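Local coordinates for protein 'Carboxyl esterase 2 (Tuber melanosporum Mel28, PDB 5MIF) that probably hydrolyses carboxylic esters, as an archaeal-like carboxylesterase of the alpha/beta hydrolase fold, at residues A92-P97 / A142-D147. Residues are numbered along the deposited sequence; the frame is centred on the assembly and turned at random.
Sequences AYLYKP and AVFFVD
With chi1 at -56° in Tyr-95 and -174° in Phe-145, the two side chains are swung to run alongside each other on one face of the sheet, and Tyr-95 CE2 lies 3.7 Å from Phe-145 CB. Tyr-93, on the same face, brings CE1 to 3.6 Å from Asp-147 OD2, which sits in plane at the ring edge, a placement consistent with a weak attraction between aromatic C-H and carboxylate. On the other face, Phe-144 CE1 lies 3.8 Å from Ala-92 CB, an oblique approach, while Leu-94 CD1 meets the edge of the same phenyl ring. Tyr-93 with Phe-145 and Tyr-95 with Val-143 form antiparallel hydrogen-bonded pairs, flanking the non-hydrogen-bonded pair Leu-94 with Phe-144: Tyr-93 N to Phe-145 O (2.9 Å) and Tyr-95 N to Val-143 O (2.7 Å) are each answered by the reciprocal bond, with N-H...O angles of 160° to 175°. Helix 129-139 packs on Tyr-95 and Phe-145 through Ile-132, and helix 158-173 on Phe-144 through Leu-170. Strand 90-97 also bonds strand 75-82, and strand 142-147 lies parallel to strand 109-115, so the pair marks the switch from antiparallel to parallel in the order 75-82, 90-97, 142-147, 109-115 of the alpha/beta hydrolase sheet.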
ATOM      1  N   ALA A  92      -1.745 -19.847 -23.753  1.00 43.17           N
ATOM      2  CA  ALA A  92      -1.480 -18.508 -23.242  1.00 42.34           C
ATOM      3  C   ALA A  92      -2.335 -17.478 -23.982  1.00 44.60           C
ATOM      4  O   ALA A  92      -2.618 -17.630 -25.175  1.00 41.53           O
ATOM      5  CB  ALA A  92       0.013 -18.172 -23.369  1.00 31.82           C
ATOM      6  N   TYR A  93      -2.762 -16.446 -23.262  1.00 39.92           N
ATOM      7  CA  TYR A  93      -3.470 -15.343 -23.878  1.00 41.80           C
ATOM      8  C   TYR A  93      -2.613 -14.071 -23.797  1.00 43.16           C
ATOM      9  O   TYR A  93      -2.222 -13.660 -22.709  1.00 40.53           O
ATOM     10  CB  TYR A  93      -4.822 -15.114 -23.202  1.00 41.17           C
ATOM     11  CG  TYR A  93      -5.763 -16.307 -23.253  1.00 45.45           C
ATOM     12  CD1 TYR A  93      -5.673 -17.333 -22.314  1.00 46.29           C
ATOM     13  CD2 TYR A  93      -6.714 -16.426 -24.262  1.00 46.67           C
ATOM     14  CE1 TYR A  93      -6.529 -18.442 -22.367  1.00 48.96           C
ATOM     15  CE2 TYR A  93      -7.572 -17.522 -24.324  1.00 49.09           C
ATOM     16  CZ  TYR A  93      -7.472 -18.527 -23.379  1.00 52.07           C
ATOM     17  OH  TYR A  93      -8.324 -19.608 -23.449  1.00 55.51           O
ATOM     18  N   LEU A  94      -2.337 -13.434 -24.932  1.00 42.84           N
ATOM     19  CA  LEU A  94      -1.634 -12.153 -24.896  1.00 41.92           C
ATOM     20  C   LEU A  94      -2.643 -11.016 -25.004  1.00 42.19           C
ATOM     21  O   LEU A  94      -3.294 -10.854 -26.031  1.00 43.04           O
ATOM     22  CB  LEU A  94      -0.603 -12.047 -26.019  1.00 40.23           C
ATOM     23  CG  LEU A  94       0.231 -10.751 -26.058  1.00 41.52           C
ATOM     24  CD1 LEU A  94       1.114 -10.641 -24.814  1.00 41.45           C
ATOM     25  CD2 LEU A  94       1.075 -10.668 -27.322  1.00 43.08           C
ATOM     26  N   TYR A  95      -2.777 -10.240 -23.935  1.00 38.77           N
ATOM     27  CA  TYR A  95      -3.681  -9.098 -23.941  1.00 39.95           C
ATOM     28  C   TYR A  95      -2.903  -7.797 -24.089  1.00 44.52           C
ATOM     29  O   TYR A  95      -1.954  -7.560 -23.340  1.00 44.89           O
ATOM     30  CB  TYR A  95      -4.508  -9.050 -22.670  1.00 36.58           C
ATOM     31  CG  TYR A  95      -5.308 -10.297 -22.363  1.00 40.85           C
ATOM     32  CD1 TYR A  95      -6.402 -10.674 -23.150  1.00 38.50           C
ATOM     33  CD2 TYR A  95      -5.011 -11.060 -21.243  1.00 37.36           C
ATOM     34  CE1 TYR A  95      -7.158 -11.808 -22.826  1.00 39.06           C
ATOM     35  CE2 TYR A  95      -5.741 -12.180 -20.918  1.00 40.45           C
ATOM     36  CZ  TYR A  95      -6.809 -12.554 -21.701  1.00 44.46           C
ATOM     37  OH  TYR A  95      -7.511 -13.676 -21.323  1.00 42.44           O
ATOM     38  N   LYS A  96      -3.291  -6.975 -25.064  1.00 42.59           N
ATOM     39  CA  LYS A  96      -2.635  -5.682 -25.316  1.00 46.35           C
ATOM     40  C   LYS A  96      -3.605  -4.510 -25.278  1.00 42.02           C
ATOM     41  O   LYS A  96      -4.683  -4.587 -25.850  1.00 46.96           O
ATOM     42  CB  LYS A  96      -1.932  -5.685 -26.676  1.00 41.49           C
ATOM     43  CG  LYS A  96      -0.913  -6.774 -26.864  1.00 44.92           C
ATOM     44  CD  LYS A  96      -0.045  -6.493 -28.078  1.00 49.78           C
ATOM     45  CE  LYS A  96      -0.725  -7.026 -29.325  1.00 50.34           C
ATOM     46  NZ  LYS A  96      -0.011  -6.630 -30.556  1.00 56.90           N
ATOM     47  N   PRO A  97      -3.227  -3.422 -24.599  1.00 41.78           N
ATOM     48  CA  PRO A  97      -4.061  -2.217 -24.668  1.00 45.19           C
ATOM     49  C   PRO A  97      -4.163  -1.668 -26.107  1.00 39.61           C
ATOM     50  O   PRO A  97      -3.270  -1.871 -26.930  1.00 43.93           O
ATOM     51  CB  PRO A  97      -3.316  -1.224 -23.777  1.00 44.74           C
ATOM     52  CG  PRO A  97      -1.884  -1.676 -23.840  1.00 44.19           C
ATOM     53  CD  PRO A  97      -1.949  -3.180 -23.904  1.00 43.84           C
ATOM     54  N   ALA A 142       1.103  -4.782 -21.775  1.00 40.00           N
ATOM     55  CA  ALA A 142       0.466  -6.020 -22.206  1.00 42.26           C
ATOM     56  C   ALA A 142       0.473  -7.025 -21.054  1.00 43.93           C
ATOM     57  O   ALA A 142       1.343  -6.964 -20.171  1.00 38.21           O
ATOM     58  CB  ALA A 142       1.179  -6.598 -23.416  1.00 39.94           C
ATOM     59  N   VAL A 143      -0.487  -7.955 -21.077  1.00 42.73           N
ATOM     60  CA  VAL A 143      -0.546  -9.033 -20.087  1.00 36.89           C
ATOM     61  C   VAL A 143      -0.460 -10.383 -20.811  1.00 41.96           C
ATOM     62  O   VAL A 143      -1.250 -10.675 -21.716  1.00 38.26           O
ATOM     63  CB  VAL A 143      -1.835  -8.980 -19.248  1.00 37.86           C
ATOM     64  CG1 VAL A 143      -1.973 -10.254 -18.399  1.00 35.68           C
ATOM     65  CG2 VAL A 143      -1.850  -7.738 -18.359  1.00 39.72           C
ATOM     66  N   PHE A 144       0.533 -11.175 -20.417  1.00 36.11           N
ATOM     67  CA  PHE A 144       0.765 -12.515 -20.937  1.00 36.45           C
ATOM     68  C   PHE A 144       0.214 -13.464 -19.891  1.00 38.21           C
ATOM     69  O   PHE A 144       0.876 -13.775 -18.894  1.00 37.71           O
ATOM     70  CB  PHE A 144       2.266 -12.720 -21.194  1.00 36.73           C
ATOM     71  CG  PHE A 144       2.638 -14.060 -21.777  1.00 38.75           C
ATOM     72  CD1 PHE A 144       2.385 -14.355 -23.110  1.00 38.25           C
ATOM     73  CD2 PHE A 144       3.318 -14.990 -21.012  1.00 35.92           C
ATOM     74  CE1 PHE A 144       2.759 -15.577 -23.650  1.00 37.17           C
ATOM     75  CE2 PHE A 144       3.696 -16.210 -21.545  1.00 38.65           C
ATOM     76  CZ  PHE A 144       3.411 -16.508 -22.864  1.00 36.79           C
ATOM     77  N   PHE A 145      -1.030 -13.880 -20.093  1.00 35.22           N
ATOM     78  CA  PHE A 145      -1.757 -14.657 -19.095  1.00 35.21           C
ATOM     79  C   PHE A 145      -1.612 -16.154 -19.398  1.00 42.06           C
ATOM     80  O   PHE A 145      -2.118 -16.647 -20.417  1.00 40.76           O
ATOM     81  CB  PHE A 145      -3.226 -14.231 -19.090  1.00 38.45           C
ATOM     82  CG  PHE A 145      -4.052 -14.862 -18.010  1.00 36.22           C
ATOM     83  CD1 PHE A 145      -4.677 -16.089 -18.221  1.00 37.95           C
ATOM     84  CD2 PHE A 145      -4.237 -14.223 -16.807  1.00 35.82           C
ATOM     85  CE1 PHE A 145      -5.459 -16.675 -17.231  1.00 37.20           C
ATOM     86  CE2 PHE A 145      -5.017 -14.801 -15.801  1.00 40.29           C
ATOM     87  CZ  PHE A 145      -5.637 -16.028 -16.017  1.00 36.12           C
ATOM     88  N   VAL A 146      -0.901 -16.868 -18.527  1.00 37.85           N
ATOM     89  CA  VAL A 146      -0.625 -18.279 -18.760  1.00 37.61           C
ATOM     90  C   VAL A 146      -1.752 -19.152 -18.212  1.00 38.71           C
ATOM     91  O   VAL A 146      -2.010 -19.172 -17.014  1.00 33.99           O
ATOM     92  CB  VAL A 146       0.697 -18.700 -18.131  1.00 39.07           C
ATOM     93  CG1 VAL A 146       0.947 -20.177 -18.416  1.00 37.79           C
ATOM     94  CG2 VAL A 146       1.835 -17.844 -18.691  1.00 33.06           C
ATOM     95  N   ASP A 147      -2.429 -19.855 -19.110  1.00 38.16           N
ATOM     96  CA  ASP A 147      -3.548 -20.713 -18.736  1.00 39.88           C
ATOM     97  C   ASP A 147      -3.055 -22.143 -18.545  1.00 37.36           C
ATOM     98  O   ASP A 147      -3.360 -23.036 -19.335  1.00 38.07           O
ATOM     99  CB  ASP A 147      -4.646 -20.623 -19.813  1.00 41.76           C
ATOM    100  CG  ASP A 147      -5.998 -21.158 -19.343  1.00 41.35           C
ATOM    101  OD1 ASP A 147      -6.205 -21.381 -18.128  1.00 40.30           O
ATOM    102  OD2 ASP A 147      -6.875 -21.332 -20.208  1.00 51.07           O
TER